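Local atomic coordinates of ThiJ/PfpI family protein (Pseudomonas syringae pv. tomato, PDB entry 3EWN), a protein that is of unknown function but belongs to the DJ-1/PfpI family, within the class I glutamine amidotransferase-like superfamily. Residues F46-G51 with S184-L189. Sequence-based numbering, arbitrary orientation.
Sequences FGSLMG and SMVAEL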
loop_
_atom_site.group_PDB
_atom_site.type_symbol
_atom_site.label_atom_id
_atom_site.label_comp_id
_atom_site.label_asym_id
_atom_site.label_seq_id
_atom_site.Cartn_x
_atom_site.Cartn_y
_atom_site.Cartn_z
ATOM N N PHE A 46 0.629 -6.452 -8.892
ATOM C CA PHE A 46 0.061 -7.670 -9.468
ATOM C C PHE A 46 -1.322 -7.385 -10.039
ATOM O O PHE A 46 -1.737 -7.979 -11.040
ATOM C CB PHE A 46 -0.066 -8.775 -8.414
ATOM C CG PHE A 46 1.239 -9.398 -8.014
ATOM C CD1 PHE A 46 2.158 -9.796 -8.977
ATOM C CD2 PHE A 46 1.529 -9.629 -6.675
ATOM C CE1 PHE A 46 3.348 -10.420 -8.611
ATOM C CE2 PHE A 46 2.719 -10.255 -6.299
ATOM C CZ PHE A 46 3.628 -10.650 -7.273
ATOM N N GLY A 47 -2.032 -6.471 -9.389
ATOM C CA GLY A 47 -3.370 -6.118 -9.829
ATOM C C GLY A 47 -3.397 -5.441 -11.186
ATOM O O GLY A 47 -4.452 -5.358 -11.812
ATOM N N SER A 48 -2.244 -4.964 -11.646
ATOM C CA SER A 48 -2.162 -4.291 -12.941
ATOM C C SER A 48 -2.121 -5.278 -14.106
ATOM O O SER A 48 -2.290 -4.888 -15.255
ATOM C CB SER A 48 -0.916 -3.408 -13.008
ATOM O OG SER A 48 0.241 -4.195 -13.241
ATOM N N LEU A 49 -1.894 -6.552 -13.802
ATOM C CA LEU A 49 -1.806 -7.593 -14.820
ATOM C C LEU A 49 -3.167 -7.998 -15.398
ATOM O O LEU A 49 -3.973 -8.625 -14.714
ATOM C CB LEU A 49 -1.114 -8.822 -14.214
ATOM C CG LEU A 49 0.311 -8.594 -13.694
ATOM C CD1 LEU A 49 0.753 -9.780 -12.847
ATOM C CD2 LEU A 49 1.257 -8.389 -14.873
HETATM N N MSE A 50 -3.416 -7.648 -16.660
HETATM C CA MSE A 50 -4.679 -7.990 -17.317
HETATM C C MSE A 50 -4.788 -9.496 -17.544
HETATM O O MSE A 50 -3.871 -10.112 -18.085
HETATM C CB MSE A 50 -4.785 -7.277 -18.671
HETATM C CG MSE A 50 -4.951 -5.771 -18.591
HETATM SE SE MSE A 50 -4.686 -4.913 -20.321
HETATM C CE MSE A 50 -6.270 -5.569 -21.182
ATOM N N GLY A 51 -5.905 -10.086 -17.126
ATOM C CA GLY A 51 -6.106 -11.513 -17.319
ATOM C C GLY A 51 -5.672 -12.386 -16.156
ATOM O O GLY A 51 -6.065 -13.550 -16.068
ATOM N N SER A 184 9.118 -5.090 -10.346
ATOM C CA SER A 184 10.052 -6.005 -10.978
ATOM C C SER A 184 9.317 -7.277 -11.393
ATOM O O SER A 184 9.597 -7.847 -12.448
ATOM C CB SER A 184 11.196 -6.344 -10.024
ATOM O OG SER A 184 12.050 -5.226 -9.856
HETATM N N MSE A 185 8.377 -7.730 -10.565
HETATM C CA MSE A 185 7.620 -8.934 -10.900
HETATM C C MSE A 185 6.772 -8.706 -12.151
HETATM O O MSE A 185 6.641 -9.594 -12.997
HETATM C CB MSE A 185 6.718 -9.358 -9.732
HETATM C CG MSE A 185 7.455 -10.022 -8.551
HETATM SE SE MSE A 185 8.419 -11.636 -9.017
HETATM C CE MSE A 185 6.956 -12.723 -9.604
ATOM N N VAL A 186 6.190 -7.517 -12.272
ATOM C CA VAL A 186 5.374 -7.208 -13.444
ATOM C C VAL A 186 6.204 -7.334 -14.725
ATOM O O VAL A 186 5.734 -7.860 -15.733
ATOM C CB VAL A 186 4.782 -5.780 -13.360
ATOM C CG1 VAL A 186 4.141 -5.396 -14.691
ATOM C CG2 VAL A 186 3.748 -5.709 -12.234
ATOM N N ALA A 187 7.443 -6.851 -14.691
ATOM C CA ALA A 187 8.305 -6.932 -15.869
ATOM C C ALA A 187 8.702 -8.386 -16.134
ATOM O O ALA A 187 8.788 -8.818 -17.285
ATOM C CB ALA A 187 9.551 -6.076 -15.669
ATOM N N GLU A 188 8.952 -9.130 -15.061
ATOM C CA GLU A 188 9.332 -10.541 -15.164
ATOM C C GLU A 188 8.213 -11.344 -15.823
ATOM O O GLU A 188 8.457 -12.149 -16.723
ATOM C CB GLU A 188 9.615 -11.108 -13.769
ATOM C CG GLU A 188 9.841 -12.623 -13.692
ATOM C CD GLU A 188 11.078 -13.082 -14.446
ATOM O OE1 GLU A 188 11.995 -12.260 -14.646
ATOM O OE2 GLU A 188 11.147 -14.271 -14.822
ATOM N N LEU A 189 6.986 -11.108 -15.373
ATOM C CA LEU A 189 5.816 -11.812 -15.892
ATOM C C LEU A 189 5.391 -11.389 -17.302
ATOM O O LEU A 189 4.950 -12.219 -18.101
ATOM C CB LEU A 189 4.650 -11.645 -14.912
ATOM C CG LEU A 189 4.918 -12.278 -13.541
ATOM C CD1 LEU A 189 3.831 -11.871 -12.549
ATOM C CD2 LEU A 189 4.983 -13.791 -13.685
#
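Phe46 leans across to helix 177-189 with the far end of its ring, setting CE1 3.7 Å from CB of selenomethionine Met185. Its CB starts out alongside the helix, but with CG anti to the carbonyl carbon (chi1 -73°) the ring reaches over, and CE1 and CZ both lie against CB and CG of Met185, the two side chains meeting at a slant. One turn further along the helix, CD1 of Leu189 comes up to the ring edge, close to the ring plane, 4.2 Å from Phe46 CE1. Leu189 CD1 also meets CD1 of Leu49 at 3.7 Å, the two leucine side chains crossing at roughly a right angle. Val186 sits beside them and splits its methyls: the Leu49 and Val186 side chains pass in opposite directions, with CG1 of Val186 4.2 Å from Leu49 CD2, and Val186 CG2 lies 4.0 Å from Ser48 OG. That hydroxyl is hydrogen-bonded to Met45 O, which leaves its meeting with Val186 as simple packing. The contact joins two parts of the layer on one face of the mostly parallel sheet of the DJ-1/PfpI alpha/beta sandwich: the exit from helix 36-46, on the way to strand 53-58, and the end of helix 177-189. Phe46 and Leu49 also rest on Ile26 of the inner strand 25-29, while Met185 and Leu189 lie against Tyr119. A type I turn, closed by Leu49 N to Phe46 O at 3.1 Å, brings both large apolar side chains of the loop round to the helix. Val186 also touches Tyr194 of helix 192-201, whose OH is hydrogen-bonded to Ser48 O and Met50 N.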